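Local coordinates for endoglucanase (Clostridium thermocellum, PDB 2C4X), which probably acts as a cellulase, here represented by its C-terminal PKD and CBM44 domains, the latter a carbohydrate-binding module that recognises beta-glucan chains and xyloglucan, at residues A179-Y184 with I233-I238; T118-V123 with G148-K153. The protein carries 1 engineered substitution. One frame throughout, in Å; residues are numbered along the deposited sequence.

How the contacts relate
Both contacts lie in the CBM44 beta-sandwich, on the same side of the chain's centre and about 9 Å apart between centres. Contact 2 comes first along the chain, and contact 1 opens after it has closed. They share a five-stranded antiparallel sheet, in which strands 148-155 and 229-238 are neighbours. T237 N probably donates to G148 O at 2.8 Å, which ties the two contacts together. Q234 also packs against T149. Contact 1 holds neighbouring strands together inside this sheet. Contact 2 fixes the edge where the chain passes to the facing sheet of the module.

Contact 1: A179-Y184 with I233-I238; sequences AAIQPY and IQVQTI. With EDO (1,2-ethanediol), chain F.
The pairing of A179-Y184 with I233-I238 joins two adjacent antiparallel strands of the CBM44 beta-sandwich. Q182 and Q234 form a hydrogen-bonded pair, with Q182 N to Q234 O at 2.8 Å and Q234 N to Q182 O at 2.9 Å. Both glutamine side chains leave the same face, side by side. Q182 NE2 donates to Q234 OE1 at 3.0 Å, with a bent N-H...O angle of 141°. Their amide planes are turned 54° apart. Q182 OE1 bonds to S199 OG, so both ends of this amide are held. Q234 NE2 makes a weak hydrogen bond to E151 OE2 and another to O2 of a 1,2-ethanediol, probably from the crystallisation liquor. The Y184 ring turns its edge to Q234 N. Y184 CG sits between its own backbone N and carbonyl carbon (chi1 70°), which brings CE2 to within 3.7 Å of I233 N. The Y184 hydroxyl bonds to Q230 OE1. On the other face, I181 CD1 touches V235 CG2 at 3.7 Å, and I181 CG1 meets I233 CG2 at 3.7 Å. Beside the chain corner at A179, its CB packs on I238 CG2 at 3.5 Å. The aliphatic face is covered by strands 165-172 and 241-251 of the opposite sheet. Strand 198-203 flanks 179-184 within the sheet, and strand 148-155 flanks 233-238.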
ATOM      1  N   ALA A 179       6.994  18.788 -14.797  1.00 42.07           N
ATOM      2  CA  ALA A 179       7.473  19.551 -13.648  1.00 41.71           C
ATOM      3  C   ALA A 179       7.079  18.861 -12.347  1.00 41.63           C
ATOM      4  O   ALA A 179       7.860  18.795 -11.394  1.00 41.55           O
ATOM      5  CB  ALA A 179       6.905  20.959 -13.686  1.00 41.65           C
ATOM      6  N   ALA A 180       5.855  18.345 -12.322  1.00 41.39           N
ATOM      7  CA  ALA A 180       5.272  17.780 -11.118  1.00 41.35           C
ATOM      8  C   ALA A 180       4.183  16.785 -11.466  1.00 41.27           C
ATOM      9  O   ALA A 180       3.656  16.773 -12.582  1.00 40.96           O
ATOM     10  CB  ALA A 180       4.697  18.892 -10.231  1.00 41.28           C
ATOM     11  N   ILE A 181       3.858  15.952 -10.489  1.00 41.21           N
ATOM     12  CA  ILE A 181       2.765  15.008 -10.589  1.00 41.90           C
ATOM     13  C   ILE A 181       2.026  15.039  -9.250  1.00 42.03           C
ATOM     14  O   ILE A 181       2.640  15.263  -8.203  1.00 42.33           O
ATOM     15  CB  ILE A 181       3.297  13.591 -10.954  1.00 41.60           C
ATOM     16  CG1 ILE A 181       2.152  12.634 -11.278  1.00 42.42           C
ATOM     17  CG2 ILE A 181       4.233  13.040  -9.861  1.00 42.20           C
ATOM     18  CD1 ILE A 181       2.586  11.421 -12.085  1.00 40.87           C
ATOM     19  N   GLN A 182       0.709  14.856  -9.276  1.00 42.22           N
ATOM     20  CA  GLN A 182      -0.053  14.870  -8.032  1.00 42.55           C
ATOM     21  C   GLN A 182      -1.366  14.096  -8.071  1.00 41.79           C
ATOM     22  O   GLN A 182      -2.272  14.449  -8.836  1.00 42.66           O
ATOM     23  CB  GLN A 182      -0.280  16.305  -7.520  1.00 42.30           C
ATOM     24  CG  GLN A 182      -1.093  17.229  -8.414  1.00 42.99           C
ATOM     25  CD  GLN A 182      -1.128  18.649  -7.882  1.00 44.04           C
ATOM     26  OE1 GLN A 182      -0.962  18.876  -6.679  1.00 47.05           O
ATOM     27  NE2 GLN A 182      -1.342  19.620  -8.773  1.00 43.34           N
ATOM     28  N   PRO A 183      -1.481  13.057  -7.217  1.00 41.00           N
ATOM     29  CA  PRO A 183      -2.792  12.467  -6.972  1.00 40.04           C
ATOM     30  C   PRO A 183      -3.650  13.537  -6.307  1.00 39.27           C
ATOM     31  O   PRO A 183      -3.128  14.342  -5.524  1.00 38.03           O
ATOM     32  CB  PRO A 183      -2.508  11.355  -5.962  1.00 39.99           C
ATOM     33  CG  PRO A 183      -1.035  11.135  -6.020  1.00 41.09           C
ATOM     34  CD  PRO A 183      -0.426  12.425  -6.400  1.00 40.98           C
ATOM     35  N   TYR A 184      -4.937  13.555  -6.631  1.00 38.27           N
ATOM     36  CA  TYR A 184      -5.835  14.524  -6.048  1.00 38.15           C
ATOM     37  C   TYR A 184      -7.212  13.951  -5.823  1.00 37.91           C
ATOM     38  O   TYR A 184      -7.615  12.960  -6.444  1.00 36.87           O
ATOM     39  CB  TYR A 184      -5.935  15.785  -6.920  1.00 38.42           C
ATOM     40  CG  TYR A 184      -6.658  15.576  -8.238  1.00 37.80           C
ATOM     41  CD1 TYR A 184      -8.052  15.735  -8.336  1.00 37.83           C
ATOM     42  CD2 TYR A 184      -5.945  15.262  -9.395  1.00 36.57           C
ATOM     43  CE1 TYR A 184      -8.714  15.559  -9.547  1.00 37.87           C
ATOM     44  CE2 TYR A 184      -6.593  15.082 -10.608  1.00 37.37           C
ATOM     45  CZ  TYR A 184      -7.971  15.227 -10.681  1.00 38.97           C
ATOM     46  OH  TYR A 184      -8.585  15.055 -11.904  1.00 38.14           O
ATOM     47  N   ILE A 233      -5.150  11.700 -11.055  1.00 39.91           N
ATOM     48  CA  ILE A 233      -3.764  12.101 -11.037  1.00 39.60           C
ATOM     49  C   ILE A 233      -3.589  13.210 -12.065  1.00 40.10           C
ATOM     50  O   ILE A 233      -4.062  13.099 -13.204  1.00 39.70           O
ATOM     51  CB  ILE A 233      -2.815  10.909 -11.321  1.00 39.92           C
ATOM     52  CG1 ILE A 233      -3.028   9.808 -10.279  1.00 38.95           C
ATOM     53  CG2 ILE A 233      -1.351  11.372 -11.327  1.00 39.25           C
ATOM     54  CD1 ILE A 233      -2.614   8.452 -10.754  1.00 40.62           C
ATOM     55  N   GLN A 234      -2.935  14.283 -11.635  1.00 40.06           N
ATOM     56  CA  GLN A 234      -2.626  15.406 -12.505  1.00 40.95           C
ATOM     57  C   GLN A 234      -1.116  15.480 -12.741  1.00 40.96           C
ATOM     58  O   GLN A 234      -0.321  15.313 -11.809  1.00 40.51           O
ATOM     59  CB  GLN A 234      -3.122  16.715 -11.895  1.00 40.31           C
ATOM     60  CG  GLN A 234      -3.035  17.903 -12.836  1.00 41.71           C
ATOM     61  CD  GLN A 234      -3.505  19.198 -12.207  1.00 43.33           C
ATOM     62  OE1 GLN A 234      -2.812  19.788 -11.386  1.00 47.22           O
ATOM     63  NE2 GLN A 234      -4.682  19.661 -12.618  1.00 47.90           N
ATOM     64  N   VAL A 235      -0.739  15.734 -13.992  1.00 41.19           N
ATOM     65  CA  VAL A 235       0.653  15.994 -14.356  1.00 41.85           C
ATOM     66  C   VAL A 235       0.788  17.409 -14.924  1.00 41.73           C
ATOM     67  O   VAL A 235      -0.028  17.830 -15.738  1.00 41.06           O
ATOM     68  CB  VAL A 235       1.175  14.955 -15.382  1.00 41.83           C
ATOM     69  CG1 VAL A 235       2.557  15.306 -15.841  1.00 42.65           C
ATOM     70  CG2 VAL A 235       1.217  13.597 -14.755  1.00 43.22           C
ATOM     71  N   GLN A 236       1.805  18.141 -14.470  1.00 42.25           N
ATOM     72  CA  GLN A 236       2.143  19.434 -15.055  1.00 42.59           C
ATOM     73  C   GLN A 236       3.264  19.233 -16.069  1.00 43.23           C
ATOM     74  O   GLN A 236       4.331  18.714 -15.735  1.00 43.20           O
ATOM     75  CB  GLN A 236       2.556  20.451 -13.979  1.00 42.91           C
ATOM     76  CG  GLN A 236       2.783  21.874 -14.506  0.50 42.26           C
ATOM     77  CD  GLN A 236       3.669  22.725 -13.601  0.50 42.46           C
ATOM     78  OE1 GLN A 236       3.712  22.535 -12.384  0.50 42.55           O
ATOM     79  NE2 GLN A 236       4.378  23.676 -14.199  0.50 40.77           N
ATOM     80  N   THR A 237       3.014  19.638 -17.309  1.00 43.78           N
ATOM     81  CA  THR A 237       3.998  19.501 -18.373  1.00 44.62           C
ATOM     82  C   THR A 237       4.693  20.840 -18.629  1.00 44.94           C
ATOM     83  O   THR A 237       4.080  21.903 -18.480  1.00 44.77           O
ATOM     84  CB  THR A 237       3.369  18.954 -19.671  1.00 44.75           C
ATOM     85  OG1 THR A 237       2.383  19.875 -20.158  1.00 45.70           O
ATOM     86  CG2 THR A 237       2.714  17.580 -19.415  1.00 45.03           C
ATOM     87  N   ILE A 238       5.971  20.778 -18.992  1.00 45.45           N
ATOM     88  CA  ILE A 238       6.783  21.985 -19.155  1.00 46.35           C
ATOM     89  C   ILE A 238       7.356  22.171 -20.555  1.00 46.58           C
ATOM     90  O   ILE A 238       7.840  23.254 -20.892  1.00 46.62           O
ATOM     91  CB  ILE A 238       7.911  22.078 -18.100  1.00 46.45           C
ATOM     92  CG1 ILE A 238       8.631  20.732 -17.950  1.00 46.55           C
ATOM     93  CG2 ILE A 238       7.331  22.562 -16.770  1.00 47.15           C
ATOM     94  CD1 ILE A 238      10.128  20.856 -17.697  1.00 48.12           C
TER
HETATM   95  C1  EDO F1256      -8.414  19.450 -13.379  1.00 79.43           C
HETATM   96  O1  EDO F1256      -9.125  18.213 -13.276  1.00 79.53           O
HETATM   97  C2  EDO F1256      -8.362  20.129 -12.018  1.00 79.83           C
HETATM   98  O2  EDO F1256      -7.348  21.143 -12.034  1.00 80.59           O

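Contact 2: T118-V123 with G148-K153; sequences TNATGV and GTAELK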
ATOM      1  N   THR A 118      -4.933  20.169 -21.176  1.00 38.42           N
ATOM      2  CA  THR A 118      -4.831  21.434 -21.876  1.00 38.57           C
ATOM      3  C   THR A 118      -3.353  21.624 -22.234  1.00 38.84           C
ATOM      4  O   THR A 118      -2.478  21.452 -21.382  1.00 38.35           O
ATOM      5  CB  THR A 118      -5.423  22.601 -21.031  1.00 38.50           C
ATOM      6  OG1 THR A 118      -5.354  23.826 -21.766  1.00 39.06           O
ATOM      7  CG2 THR A 118      -4.707  22.765 -19.693  1.00 39.27           C
ATOM      8  N   ASN A 119      -3.095  21.927 -23.506  1.00 39.15           N
ATOM      9  CA  ASN A 119      -1.749  21.901 -24.088  1.00 39.75           C
ATOM     10  C   ASN A 119      -1.118  20.512 -23.976  1.00 40.19           C
ATOM     11  O   ASN A 119       0.095  20.349 -24.127  1.00 40.26           O
ATOM     12  CB  ASN A 119      -0.843  22.971 -23.460  1.00 39.46           C
ATOM     13  CG  ASN A 119      -0.280  23.928 -24.479  1.00 39.97           C
ATOM     14  OD1 ASN A 119       0.664  24.662 -24.196  1.00 41.83           O
ATOM     15  ND2 ASN A 119      -0.866  23.944 -25.671  1.00 39.10           N
ATOM     16  N   ALA A 120      -1.967  19.522 -23.689  1.00 40.66           N
ATOM     17  CA  ALA A 120      -1.586  18.114 -23.592  1.00 41.10           C
ATOM     18  C   ALA A 120      -2.805  17.239 -23.866  1.00 41.63           C
ATOM     19  O   ALA A 120      -3.938  17.620 -23.553  1.00 42.12           O
ATOM     20  CB  ALA A 120      -1.013  17.795 -22.214  1.00 40.74           C
ATOM     21  N   THR A 121      -2.563  16.070 -24.448  1.00 41.87           N
ATOM     22  CA  THR A 121      -3.608  15.088 -24.693  1.00 42.18           C
ATOM     23  C   THR A 121      -3.188  13.746 -24.097  1.00 42.05           C
ATOM     24  O   THR A 121      -2.056  13.295 -24.283  1.00 41.84           O
ATOM     25  CB  THR A 121      -3.904  14.929 -26.209  1.00 42.49           C
ATOM     26  OG1 THR A 121      -4.134  16.220 -26.795  1.00 43.41           O
ATOM     27  CG2 THR A 121      -5.142  14.055 -26.435  1.00 42.57           C
ATOM     28  N   GLY A 122      -4.110  13.119 -23.373  1.00 42.25           N
ATOM     29  CA  GLY A 122      -3.853  11.829 -22.768  1.00 41.91           C
ATOM     30  C   GLY A 122      -4.718  10.737 -23.356  1.00 42.44           C
ATOM     31  O   GLY A 122      -5.868  10.968 -23.751  1.00 42.54           O
ATOM     32  N   VAL A 123      -4.150   9.541 -23.423  1.00 42.27           N
ATOM     33  CA  VAL A 123      -4.915   8.347 -23.712  1.00 42.80           C
ATOM     34  C   VAL A 123      -4.619   7.351 -22.590  1.00 42.73           C
ATOM     35  O   VAL A 123      -3.498   7.305 -22.072  1.00 43.28           O
ATOM     36  CB  VAL A 123      -4.592   7.770 -25.120  1.00 42.79           C
ATOM     37  CG1 VAL A 123      -3.162   7.251 -25.197  1.00 43.28           C
ATOM     38  CG2 VAL A 123      -5.575   6.666 -25.500  1.00 44.02           C
ATOM     39  N   GLY A 148       1.525  22.840 -19.884  1.00 45.09           N
ATOM     40  CA  GLY A 148       0.133  22.494 -19.708  1.00 44.11           C
ATOM     41  C   GLY A 148      -0.074  21.491 -18.598  1.00 43.44           C
ATOM     42  O   GLY A 148       0.804  21.263 -17.758  1.00 43.33           O
ATOM     43  N   THR A 149      -1.251  20.883 -18.621  1.00 42.26           N
ATOM     44  CA  THR A 149      -1.699  20.000 -17.573  1.00 41.39           C
ATOM     45  C   THR A 149      -2.430  18.827 -18.226  1.00 40.10           C
ATOM     46  O   THR A 149      -3.105  19.009 -19.230  1.00 39.48           O
ATOM     47  CB  THR A 149      -2.650  20.752 -16.601  1.00 41.48           C
ATOM     48  OG1 THR A 149      -2.062  22.000 -16.213  1.00 44.64           O
ATOM     49  CG2 THR A 149      -2.849  19.970 -15.373  1.00 42.96           C
ATOM     50  N   ALA A 150      -2.275  17.631 -17.664  1.00 38.87           N
ATOM     51  CA  ALA A 150      -3.040  16.465 -18.099  1.00 38.31           C
ATOM     52  C   ALA A 150      -3.584  15.736 -16.882  1.00 38.03           C
ATOM     53  O   ALA A 150      -2.906  15.660 -15.860  1.00 37.89           O
ATOM     54  CB  ALA A 150      -2.172  15.531 -18.970  1.00 37.66           C
ATOM     55  N   GLU A 151      -4.814  15.228 -16.985  1.00 38.09           N
ATOM     56  CA  GLU A 151      -5.448  14.486 -15.884  1.00 38.46           C
ATOM     57  C   GLU A 151      -5.846  13.082 -16.300  1.00 37.93           C
ATOM     58  O   GLU A 151      -6.263  12.860 -17.432  1.00 38.08           O
ATOM     59  CB  GLU A 151      -6.710  15.197 -15.358  1.00 38.26           C
ATOM     60  CG  GLU A 151      -6.486  16.564 -14.778  1.00 41.36           C
ATOM     61  CD  GLU A 151      -6.442  17.654 -15.850  1.00 43.96           C
ATOM     62  OE1 GLU A 151      -7.172  17.559 -16.860  1.00 45.51           O
ATOM     63  OE2 GLU A 151      -5.670  18.608 -15.679  1.00 46.69           O
ATOM     64  N   LEU A 152      -5.714  12.149 -15.362  1.00 38.04           N
ATOM     65  CA  LEU A 152      -6.344  10.843 -15.441  1.00 37.98           C
ATOM     66  C   LEU A 152      -7.312  10.821 -14.263  1.00 38.50           C
ATOM     67  O   LEU A 152      -6.877  10.855 -13.110  1.00 38.92           O
ATOM     68  CB  LEU A 152      -5.294   9.726 -15.318  1.00 37.81           C
ATOM     69  CG  LEU A 152      -5.824   8.290 -15.309  1.00 38.21           C
ATOM     70  CD1 LEU A 152      -6.608   7.994 -16.578  1.00 37.74           C
ATOM     71  CD2 LEU A 152      -4.695   7.281 -15.101  1.00 37.78           C
ATOM     72  N   LYS A 153      -8.611  10.755 -14.543  1.00 38.07           N
ATOM     73  CA  LYS A 153      -9.611  11.119 -13.539  1.00 38.63           C
ATOM     74  C   LYS A 153     -10.847  10.212 -13.513  1.00 38.67           C
ATOM     75  O   LYS A 153     -11.209   9.591 -14.515  1.00 38.44           O
ATOM     76  CB  LYS A 153     -10.033  12.587 -13.731  1.00 38.31           C
ATOM     77  CG  LYS A 153     -10.927  12.823 -14.965  1.00 37.84           C
ATOM     78  CD  LYS A 153     -11.185  14.286 -15.201  1.00 39.91           C
ATOM     79  CE  LYS A 153     -12.091  14.492 -16.410  1.00 41.29           C
ATOM     80  NZ  LYS A 153     -12.294  15.960 -16.648  1.00 44.33           N
TER
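T118 and T149 form an antiparallel hydrogen-bonded pair, with T118 N to T149 O at 2.9 Å and T149 N to T118 O at 3.1 Å. These are the two hydrogen bonds between the segments. T118 O accepts the bond from T149 N and also lies 3.3 Å from G148 CA, a weaker CA-H...O contact. The threonine side chains leave the same face. T118 holds OG1 anti to the backbone N (chi1 -178°), which turns the methyl CG2 to T149, 4.2 Å from T149 CB. N119 then takes a left-handed backbone conformation, and its CB rests over G148 CA at 3.9 Å. Beyond this corner the chain bends away from 148-153. A120 points its CB back toward that segment, 4.1 Å from A150 CB and 3.8 Å from T149 O. Both alanines are buried. A120 also packs on S144 and A150 on V142, two residues of strand 137-145. The corner joins strand 114-117, outermost in one sheet, to strand 120-127, outermost in the other. Such a passage between two facing antiparallel sheets is a feature of the beta-sandwich fold of this carbohydrate-binding module.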